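NG, ng-dimethylarginine dimethylaminohydrolase (Pseudomonas aeruginosa, PDB 1H70) hydrolyses N(omega),N(omega)-dimethyl-L-arginine and N(omega)-methyl-L-arginine to L-citrulline, releasing dimethylamine or methylamine. Local coordinates at residues Tyr29-Glu34 and Asp237-Arg242; Gln44-Asp49 and Ile207-Arg212; Met120-His125 and Leu168-His173. The protein carries 1 engineered substitution. One frame throughout, in Å; residues are numbered along the deposited sequence.

All three contacts belong to one alpha/beta propeller of the GME superfamily, seen here with citrulline bound. Contact 1, between two helices, comes close to the pocket through Tyr-241, whose side chain is about 8 Å from the citrulline and about 7 Å from that of Ser-250, the engineered residue at the nucleophile position. In contact 3 the side chain of Met-120 is about 11 Å from the bound citrulline. The centres of contacts 1 and 3 are about 27 Å apart, on opposite sides of the chain's centre. Contacts 2 and 3 touch directly: Glu-211 OE2 lies 3.1 Å from His-173 NE2, a probable hydrogen bond, and Trp-208 packs on Leu-171 and Glu-172.

Contact 1 of 3, residues Tyr29-Glu34 and Asp237-Arg242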
loop_
_atom_site.group_PDB
_atom_site.type_symbol
_atom_site.label_atom_id
_atom_site.label_comp_id
_atom_site.label_asym_id
_atom_site.label_seq_id
_atom_site.Cartn_x
_atom_site.Cartn_y
_atom_site.Cartn_z
ATOM N N TYR A 29 -2.421 21.405 0.210
ATOM C CA TYR A 29 -1.203 21.030 0.925
ATOM C C TYR A 29 -1.292 21.137 2.451
ATOM O O TYR A 29 -0.955 20.179 3.164
ATOM C CB TYR A 29 0.035 21.785 0.399
ATOM C CG TYR A 29 1.277 21.351 1.160
ATOM C CD1 TYR A 29 1.696 20.034 1.111
ATOM C CD2 TYR A 29 1.998 22.237 1.941
ATOM C CE1 TYR A 29 2.813 19.608 1.798
ATOM C CE2 TYR A 29 3.133 21.811 2.636
ATOM C CZ TYR A 29 3.519 20.495 2.558
ATOM O OH TYR A 29 4.626 20.008 3.236
ATOM N N ALA A 30 -1.772 22.262 2.991
ATOM C CA ALA A 30 -1.852 22.422 4.448
ATOM C C ALA A 30 -2.725 21.335 5.088
ATOM O O ALA A 30 -2.368 20.744 6.104
ATOM C CB ALA A 30 -2.369 23.812 4.823
ATOM N N LYS A 31 -3.875 21.071 4.477
ATOM C CA LYS A 31 -4.767 20.045 4.985
ATOM C C LYS A 31 -4.138 18.645 4.866
ATOM O O LYS A 31 -4.279 17.807 5.768
ATOM C CB LYS A 31 -6.099 20.132 4.240
ATOM C CG LYS A 31 -7.145 19.161 4.746
ATOM C CD LYS A 31 -8.493 19.499 4.100
ATOM C CE LYS A 31 -9.533 18.458 4.497
ATOM N NZ LYS A 31 -10.710 18.499 3.554
ATOM N N ALA A 32 -3.395 18.396 3.792
ATOM C CA ALA A 32 -2.743 17.090 3.594
ATOM C C ALA A 32 -1.698 16.866 4.670
ATOM O O ALA A 32 -1.512 15.752 5.138
ATOM C CB ALA A 32 -2.095 17.009 2.244
ATOM N N LEU A 33 -1.004 17.938 5.040
ATOM C CA LEU A 33 0.014 17.845 6.089
ATOM C C LEU A 33 -0.649 17.420 7.397
ATOM O O LEU A 33 -0.149 16.538 8.110
ATOM C CB LEU A 33 0.704 19.196 6.210
ATOM C CG LEU A 33 1.999 19.278 6.981
ATOM C CD1 LEU A 33 3.075 18.461 6.259
ATOM C CD2 LEU A 33 2.407 20.765 7.111
ATOM N N GLU A 34 -1.785 18.027 7.716
ATOM C CA GLU A 34 -2.475 17.666 8.952
ATOM C C GLU A 34 -2.951 16.216 8.893
ATOM O O GLU A 34 -2.928 15.510 9.896
ATOM C CB GLU A 34 -3.663 18.588 9.241
ATOM C CG GLU A 34 -3.298 20.056 9.435
ATOM C CD GLU A 34 -2.589 20.345 10.758
ATOM O OE1 GLU A 34 -2.937 19.739 11.787
ATOM O OE2 GLU A 34 -1.681 21.198 10.767
ATOM N N ASP A 237 -8.772 10.735 8.678
ATOM C CA ASP A 237 -9.287 11.336 7.434
ATOM C C ASP A 237 -8.156 11.435 6.418
ATOM O O ASP A 237 -7.115 12.011 6.729
ATOM C CB ASP A 237 -9.878 12.722 7.748
ATOM C CG ASP A 237 -10.581 13.385 6.570
ATOM O OD1 ASP A 237 -10.777 12.777 5.488
ATOM O OD2 ASP A 237 -11.000 14.565 6.714
ATOM N N THR A 238 -8.318 10.832 5.236
ATOM C CA THR A 238 -7.286 10.896 4.197
ATOM C C THR A 238 -7.848 11.503 2.906
ATOM O O THR A 238 -7.385 11.214 1.806
ATOM C CB THR A 238 -6.675 9.511 3.857
ATOM O OG1 THR A 238 -7.701 8.595 3.398
ATOM C CG2 THR A 238 -6.023 8.848 5.079
ATOM N N SER A 239 -8.839 12.369 3.035
ATOM C CA SER A 239 -9.501 12.960 1.881
ATOM C C SER A 239 -8.556 13.617 0.875
ATOM O O SER A 239 -8.813 13.572 -0.326
ATOM C CB SER A 239 -10.546 13.979 2.348
ATOM O OG SER A 239 -9.931 15.201 2.720
ATOM N N GLU A 240 -7.473 14.218 1.335
ATOM C CA GLU A 240 -6.554 14.889 0.402
ATOM C C GLU A 240 -5.753 13.874 -0.410
ATOM O O GLU A 240 -5.353 14.166 -1.537
ATOM C CB GLU A 240 -5.656 15.867 1.151
ATOM C CG GLU A 240 -6.441 16.987 1.831
ATOM C CD GLU A 240 -7.547 17.581 0.953
ATOM O OE1 GLU A 240 -7.280 18.374 0.015
ATOM O OE2 GLU A 240 -8.712 17.239 1.229
ATOM N N TYR A 241 -5.555 12.680 0.145
ATOM C CA TYR A 241 -4.837 11.639 -0.612
ATOM C C TYR A 241 -5.787 10.919 -1.566
ATOM O O TYR A 241 -5.375 10.487 -2.649
ATOM C CB TYR A 241 -4.060 10.721 0.335
ATOM C CG TYR A 241 -3.098 11.563 1.142
ATOM C CD1 TYR A 241 -3.410 11.970 2.430
ATOM C CD2 TYR A 241 -1.907 11.995 0.580
ATOM C CE1 TYR A 241 -2.529 12.769 3.153
ATOM C CE2 TYR A 241 -1.017 12.776 1.285
ATOM C CZ TYR A 241 -1.334 13.171 2.561
ATOM O OH TYR A 241 -0.460 13.972 3.268
ATOM N N ARG A 242 -7.059 10.810 -1.190
ATOM C CA ARG A 242 -8.082 10.229 -2.052
ATOM C C ARG A 242 -8.145 10.955 -3.394
ATOM O O ARG A 242 -8.349 10.342 -4.472
ATOM C CB ARG A 242 -9.456 10.225 -1.345
ATOM C CG ARG A 242 -10.583 9.694 -2.232
ATOM C CD ARG A 242 -11.878 9.475 -1.454
ATOM N NE ARG A 242 -13.018 9.199 -2.337
ATOM C CZ ARG A 242 -13.965 10.071 -2.691
ATOM N NH1 ARG A 242 -13.951 11.337 -2.258
ATOM N NH2 ARG A 242 -14.949 9.668 -3.498
HETATM O O HOH W 1 -12.018 16.215 4.811
#
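Lys-31 is stretched out to its tip, with CG opposite the backbone N (chi1 -176°), while Glu-240 folds back at chi2 (-44°), and the two side chains cross at about a right angle. Their meeting packs the first turns of helix 29-43 against the short helix 239-242, a helix-helix contact in the alpha/beta propeller of the GME superfamily. Nearer the backbone the aliphatic parts touch, Lys-31 CG lying 3.7 Å from Glu-240 CG. Farther out the ammonium reaches the carboxylate in a salt bridge whose hydrogen bond is weak, Lys-31 NZ to Glu-240 OE2 at 3.3 Å. Ser-239 OG donates to the same oxygen, Glu-240 OE2, at 2.8 Å, on its anti lone pair. Glu-240 OE1 is held from elsewhere, by a salt bridge to Lys-243 and by the backbone N of Asp-28, so both carboxylate oxygens are engaged and the group's rotation is restrained. A water extends the polar cluster: it accepts from Lys-31 NZ (2.9 Å) and donates to Asp-237 OD2 and to Ser-239 OG. The other oxygen of Asp-237 closes an Asx turn at the start of helix 239-242, Ser-239 N to Asp-237 OD1 3.2 Å, the N-H arriving from above the carboxylate plane. Behind these polar groups Ala-32 and Tyr-241 are buried. The methyl of Ala-32 rests on Glu-240 CB and on the phenol end of Tyr-241, Ala-32 CB to Tyr-241 CZ 3.9 Å. The side chain of Tyr-241 is about 5 Å from that of Ile-244, one of the residues lining the citrulline pocket. Its hydroxyl donates to the backbone of helix 29-43, Tyr-241 OH to Ala-32 O 2.8 Å, and approaches well above the carbonyl plane at a C=O...donor angle of 112°.

Contact 2 of 3, residues Gln44-Asp49 and Ile207-Arg212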
loop_
_atom_site.group_PDB
_atom_site.type_symbol
_atom_site.label_atom_id
_atom_site.label_comp_id
_atom_site.label_asym_id
_atom_site.label_seq_id
_atom_site.Cartn_x
_atom_site.Cartn_y
_atom_site.Cartn_z
ATOM N N GLN A 44 1.630 5.725 15.847
ATOM C CA GLN A 44 2.368 5.759 17.103
ATOM C C GLN A 44 1.694 4.939 18.211
ATOM O O GLN A 44 2.328 4.672 19.244
ATOM C CB GLN A 44 2.500 7.207 17.595
ATOM C CG GLN A 44 3.561 8.057 16.909
ATOM C CD GLN A 44 3.555 9.505 17.414
ATOM O OE1 GLN A 44 4.213 9.829 18.426
ATOM N NE2 GLN A 44 2.883 10.364 16.720
ATOM N N THR A 45 0.438 4.544 18.000
ATOM C CA THR A 45 -0.290 3.725 18.981
ATOM C C THR A 45 -0.298 2.252 18.636
ATOM O O THR A 45 -0.937 1.453 19.336
ATOM C CB THR A 45 -1.759 4.175 19.147
ATOM O OG1 THR A 45 -2.552 3.826 18.000
ATOM C CG2 THR A 45 -1.853 5.698 19.272
ATOM N N CYS A 46 0.433 1.862 17.600
ATOM C CA CYS A 46 0.400 0.472 17.143
ATOM C C CYS A 46 1.616 -0.382 17.513
ATOM O O CYS A 46 1.860 -1.379 16.889
ATOM C CB CYS A 46 0.177 0.425 15.622
ATOM S SG CYS A 46 -1.372 1.189 15.082
ATOM N N ASP A 47 2.391 0.013 18.511
ATOM C CA ASP A 47 3.537 -0.768 18.958
ATOM C C ASP A 47 4.568 -1.062 17.868
ATOM O O ASP A 47 5.124 -2.155 17.780
ATOM C CB ASP A 47 3.064 -2.031 19.671
ATOM C CG ASP A 47 2.248 -1.667 20.884
ATOM O OD1 ASP A 47 2.379 -0.505 21.357
ATOM O OD2 ASP A 47 1.433 -2.462 21.355
ATOM N N VAL A 48 4.872 -0.039 17.074
ATOM C CA VAL A 48 5.904 -0.170 16.046
ATOM C C VAL A 48 6.823 1.038 16.158
ATOM O O VAL A 48 6.417 2.050 16.754
ATOM C CB VAL A 48 5.286 -0.140 14.631
ATOM C CG1 VAL A 48 4.485 -1.400 14.357
ATOM C CG2 VAL A 48 4.356 1.089 14.449
ATOM N N ASP A 49 8.066 0.969 15.679
ATOM C CA ASP A 49 8.798 2.243 15.631
ATOM C C ASP A 49 8.598 2.767 14.228
ATOM O O ASP A 49 8.283 1.996 13.313
ATOM C CB ASP A 49 10.245 2.242 16.115
ATOM C CG ASP A 49 10.999 1.107 15.606
ATOM O OD1 ASP A 49 10.919 0.988 14.363
ATOM O OD2 ASP A 49 11.706 0.366 16.363
ATOM N N ILE A 207 -5.375 -0.781 6.508
ATOM C CA ILE A 207 -4.192 -1.538 6.941
ATOM C C ILE A 207 -4.286 -2.161 8.319
ATOM O O ILE A 207 -4.630 -1.523 9.300
ATOM C CB ILE A 207 -2.893 -0.689 6.907
ATOM C CG1 ILE A 207 -3.068 0.617 7.685
ATOM C CG2 ILE A 207 -2.453 -0.450 5.465
ATOM C CD1 ILE A 207 -1.778 1.483 7.710
ATOM N N TRP A 208 -3.951 -3.448 8.379
ATOM C CA TRP A 208 -3.851 -4.149 9.636
ATOM C C TRP A 208 -2.440 -3.842 10.130
ATOM O O TRP A 208 -1.479 -3.928 9.352
ATOM C CB TRP A 208 -3.988 -5.659 9.434
ATOM C CG TRP A 208 -3.752 -6.485 10.670
ATOM C CD1 TRP A 208 -4.723 -6.891 11.556
ATOM C CD2 TRP A 208 -2.517 -6.983 11.156
ATOM N NE1 TRP A 208 -4.146 -7.618 12.570
ATOM C CE2 TRP A 208 -2.789 -7.712 12.337
ATOM C CE3 TRP A 208 -1.191 -6.911 10.707
ATOM C CZ2 TRP A 208 -1.786 -8.331 13.088
ATOM C CZ3 TRP A 208 -0.190 -7.547 11.442
ATOM C CH2 TRP A 208 -0.490 -8.259 12.615
ATOM N N VAL A 209 -2.314 -3.465 11.398
ATOM C CA VAL A 209 -1.005 -3.270 12.027
ATOM C C VAL A 209 -1.134 -3.767 13.475
ATOM O O VAL A 209 -1.702 -3.085 14.338
ATOM C CB VAL A 209 -0.550 -1.768 12.101
ATOM C CG1 VAL A 209 0.889 -1.691 12.636
ATOM C CG2 VAL A 209 -0.620 -1.039 10.748
ATOM N N ASN A 210 -0.652 -4.964 13.758
ATOM C CA ASN A 210 -0.645 -5.458 15.127
ATOM C C ASN A 210 -2.002 -5.461 15.862
ATOM O O ASN A 210 -2.128 -5.069 17.034
ATOM C CB ASN A 210 0.418 -4.679 15.919
ATOM C CG ASN A 210 1.834 -4.950 15.393
ATOM O OD1 ASN A 210 2.039 -5.860 14.585
ATOM N ND2 ASN A 210 2.820 -4.170 15.857
ATOM N N GLU A 211 -3.009 -5.925 15.160
ATOM C CA GLU A 211 -4.384 -6.049 15.668
ATOM C C GLU A 211 -5.187 -4.752 15.686
ATOM O O GLU A 211 -6.354 -4.749 16.071
ATOM C CB GLU A 211 -4.488 -6.837 16.974
ATOM C CG GLU A 211 -3.922 -8.261 16.967
ATOM C CD GLU A 211 -4.301 -9.198 15.814
ATOM O OE1 GLU A 211 -5.255 -8.966 15.040
ATOM O OE2 GLU A 211 -3.567 -10.221 15.692
ATOM N N ARG A 212 -4.567 -3.646 15.268
ATOM C CA ARG A 212 -5.251 -2.379 15.054
ATOM C C ARG A 212 -5.554 -2.369 13.558
ATOM O O ARG A 212 -4.819 -3.020 12.786
ATOM C CB ARG A 212 -4.368 -1.154 15.326
ATOM C CG ARG A 212 -3.150 -1.392 16.247
ATOM C CD ARG A 212 -3.484 -1.292 17.658
ATOM N NE ARG A 212 -2.511 -1.132 18.740
ATOM C CZ ARG A 212 -1.622 -1.897 19.375
ATOM N NH1 ARG A 212 -1.017 -1.325 20.415
ATOM N NH2 ARG A 212 -1.248 -3.139 19.015
#
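A salt bridge and side-chain-to-backbone hydrogen bonds, led by Arg-212 on Asp-47 and Thr-45, tie the loop between helix 29-43 and strand 49-53 to the tip of a beta-hairpin. The hairpin joins strands 207-209 and 212-216 through a type I' turn from Val-209 to Arg-212, within the alpha/beta propeller. Arg-212 leaves the turn with chi1 at -22°, off any staggered position, and bends at chi2 to lay its guanidinium across the loop. Arg-212 NH1 meets Asp-47 OD2 at 2.9 Å, coming from above a carboxylate that stands nearly perpendicular to the guanidinium plane. NE and NH1 share the carbonyl oxygen Thr-45 O in two weak bonds. On its own side of the contact, Arg-212 NH2 donates to Asn-210 O (2.9 Å), which lies in the guanidinium plane and helps fix the rotation of that group. Cys-46 CA sits over one guanidinium face. The amide of Asn-210 reaches the loop as well: Asn-210 ND2 donates to Cys-46 O at 3.1 Å, nearly head-on to the carbonyl (167°), while OD1 accepts from the backbone N of Phe-3. Below the polar layer, Val-209 CG1 touches Cys-46 CB (3.7 Å) and Val-48 CG1 (4.0 Å). Ile-6 of strand 5-9 packs on both valines, Ile-214 of strand 212-216 on Cys-46, and strand 232-236 meets Thr-45 through Ile-234 and Arg-212 through Arg-232.

Contact 3 of 3, residues Met120-His125 and Leu168-His173; sequences MMVGDH and LAYLEH
Two separate three-stranded sheets of the propeller meet here along their first strands, with Val-122 of strand 119-122 set on the ring of Tyr-170 in strand 168-170. Val-122 CG1 forms a CH-pi contact over one face, 3.6 Å from the centroid of the Tyr-170 ring and 19° off the normal. A chi1 near 180° swings that ring away from its own backbone N and across to Val-122, and its hydroxyl bonds to the backbone N of Asn-174. Glu-172 N lies over the centre of the opposite face, so the ring is sandwiched. The two strands run roughly parallel, 30° apart and 7.3 Å between axes, too wide for backbone pairing: they are edge strands of neighbouring propeller sheets, joined by side chains. Met-120 packs alongside, its SD touching Tyr-170 CB at 4.0 Å and Leu-168 CB at 4.1 Å. Beyond Val-122 the chain reverses in a type II' turn, Gly-123 at its first inner position with positive phi. A water at the edge of the Tyr-170 ring, in its plane, accepts from Gly-123 N (2.9 Å) and donates to Met-121 O (3.0 Å) and to Glu-172 OE2 (2.7 Å).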
loop_
_atom_site.group_PDB
_atom_site.type_symbol
_atom_site.label_atom_id
_atom_site.label_comp_id
_atom_site.label_asym_id
_atom_site.label_seq_id
_atom_site.Cartn_x
_atom_site.Cartn_y
_atom_site.Cartn_z
ATOM N N MET A 120 -0.237 -7.735 -2.514
ATOM C CA MET A 120 -0.913 -8.019 -1.258
ATOM C C MET A 120 -0.316 -9.258 -0.556
ATOM O O MET A 120 -0.361 -10.335 -1.102
ATOM C CB MET A 120 -2.405 -8.272 -1.501
ATOM C CG MET A 120 -3.192 -8.438 -0.199
ATOM S SD MET A 120 -4.968 -8.629 -0.421
ATOM C CE MET A 120 -5.014 -10.122 -1.473
ATOM N N MET A 121 0.244 -9.071 0.637
ATOM C CA MET A 121 0.895 -10.131 1.403
ATOM C C MET A 121 -0.090 -10.860 2.292
ATOM O O MET A 121 -0.744 -10.237 3.149
ATOM C CB MET A 121 1.985 -9.522 2.285
ATOM C CG MET A 121 2.656 -10.500 3.235
ATOM S SD MET A 121 4.059 -9.747 4.159
ATOM C CE MET A 121 3.110 -8.868 5.420
ATOM N N VAL A 122 -0.185 -12.171 2.096
ATOM C CA VAL A 122 -1.064 -13.017 2.918
ATOM C C VAL A 122 -0.193 -14.146 3.414
ATOM O O VAL A 122 0.011 -15.092 2.668
ATOM C CB VAL A 122 -2.244 -13.618 2.125
ATOM C CG1 VAL A 122 -3.177 -14.438 3.067
ATOM C CG2 VAL A 122 -3.021 -12.509 1.452
ATOM N N GLY A 123 0.333 -14.031 4.632
ATOM C CA GLY A 123 1.245 -15.059 5.131
ATOM C C GLY A 123 2.501 -14.983 4.289
ATOM O O GLY A 123 3.035 -13.881 4.074
ATOM N N ASP A 124 2.974 -16.113 3.773
ATOM C CA ASP A 124 4.179 -16.075 2.931
ATOM C C ASP A 124 3.837 -16.016 1.429
ATOM O O ASP A 124 4.730 -16.133 0.570
ATOM C CB ASP A 124 5.089 -17.267 3.226
ATOM C CG ASP A 124 5.599 -17.296 4.650
ATOM O OD1 ASP A 124 5.856 -16.225 5.255
ATOM O OD2 ASP A 124 5.791 -18.397 5.228
ATOM N N HIS A 125 2.558 -15.814 1.104
ATOM C CA HIS A 125 2.124 -15.719 -0.290
ATOM C C HIS A 125 1.920 -14.259 -0.661
ATOM O O HIS A 125 1.370 -13.490 0.141
ATOM C CB HIS A 125 0.830 -16.489 -0.592
ATOM C CG HIS A 125 0.574 -16.631 -2.058
ATOM N ND1 HIS A 125 1.190 -17.601 -2.823
ATOM C CD2 HIS A 125 -0.178 -15.896 -2.916
ATOM C CE1 HIS A 125 0.809 -17.471 -4.086
ATOM N NE2 HIS A 125 -0.030 -16.448 -4.165
ATOM N N LEU A 168 -8.613 -3.945 -2.373
ATOM C CA LEU A 168 -8.419 -5.149 -1.561
ATOM C C LEU A 168 -7.509 -4.854 -0.379
ATOM O O LEU A 168 -6.621 -4.004 -0.469
ATOM C CB LEU A 168 -7.708 -6.235 -2.359
ATOM C CG LEU A 168 -8.441 -7.156 -3.312
ATOM C CD1 LEU A 168 -7.428 -7.819 -4.241
ATOM C CD2 LEU A 168 -9.224 -8.183 -2.499
ATOM N N ALA A 169 -7.731 -5.572 0.700
ATOM C CA ALA A 169 -6.926 -5.430 1.908
ATOM C C ALA A 169 -7.023 -6.670 2.761
ATOM O O ALA A 169 -8.123 -7.065 3.145
ATOM C CB ALA A 169 -7.364 -4.220 2.753
ATOM N N TYR A 170 -5.881 -7.251 3.096
ATOM C CA TYR A 170 -5.860 -8.424 3.970
ATOM C C TYR A 170 -5.637 -8.011 5.400
ATOM O O TYR A 170 -4.687 -7.322 5.698
ATOM C CB TYR A 170 -4.785 -9.425 3.519
ATOM C CG TYR A 170 -4.788 -10.712 4.334
ATOM C CD1 TYR A 170 -5.925 -11.500 4.405
ATOM C CD2 TYR A 170 -3.664 -11.119 5.051
ATOM C CE1 TYR A 170 -5.943 -12.675 5.131
ATOM C CE2 TYR A 170 -3.672 -12.291 5.798
ATOM C CZ TYR A 170 -4.817 -13.062 5.830
ATOM O OH TYR A 170 -4.841 -14.237 6.572
ATOM N N LEU A 171 -6.571 -8.391 6.306
ATOM C CA LEU A 171 -6.482 -7.998 7.696
ATOM C C LEU A 171 -6.076 -9.137 8.658
ATOM O O LEU A 171 -6.390 -9.087 9.859
ATOM C CB LEU A 171 -7.834 -7.435 8.128
ATOM C CG LEU A 171 -8.477 -6.370 7.227
ATOM C CD1 LEU A 171 -9.799 -5.922 7.831
ATOM C CD2 LEU A 171 -7.539 -5.171 7.042
ATOM N N GLU A 172 -5.328 -10.102 8.149
ATOM C CA GLU A 172 -4.865 -11.256 8.924
ATOM C C GLU A 172 -6.075 -12.106 9.333
ATOM O O GLU A 172 -7.225 -11.700 9.172
ATOM C CB GLU A 172 -4.045 -10.820 10.147
ATOM C CG GLU A 172 -2.725 -10.124 9.812
ATOM C CD GLU A 172 -1.894 -10.845 8.759
ATOM O OE1 GLU A 172 -1.617 -12.059 8.922
ATOM O OE2 GLU A 172 -1.475 -10.187 7.789
ATOM N N HIS A 173 -5.822 -13.309 9.831
ATOM C CA HIS A 173 -6.893 -14.213 10.275
ATOM C C HIS A 173 -7.917 -14.596 9.191
ATOM O O HIS A 173 -9.058 -14.910 9.501
ATOM C CB HIS A 173 -7.618 -13.639 11.501
ATOM C CG HIS A 173 -6.684 -13.106 12.543
ATOM N ND1 HIS A 173 -5.806 -13.909 13.245
ATOM C CD2 HIS A 173 -6.469 -11.839 12.973
ATOM C CE1 HIS A 173 -5.098 -13.161 14.073
ATOM N NE2 HIS A 173 -5.488 -11.899 13.933
HETATM O O HOH W 2 -0.049 -11.399 5.795
#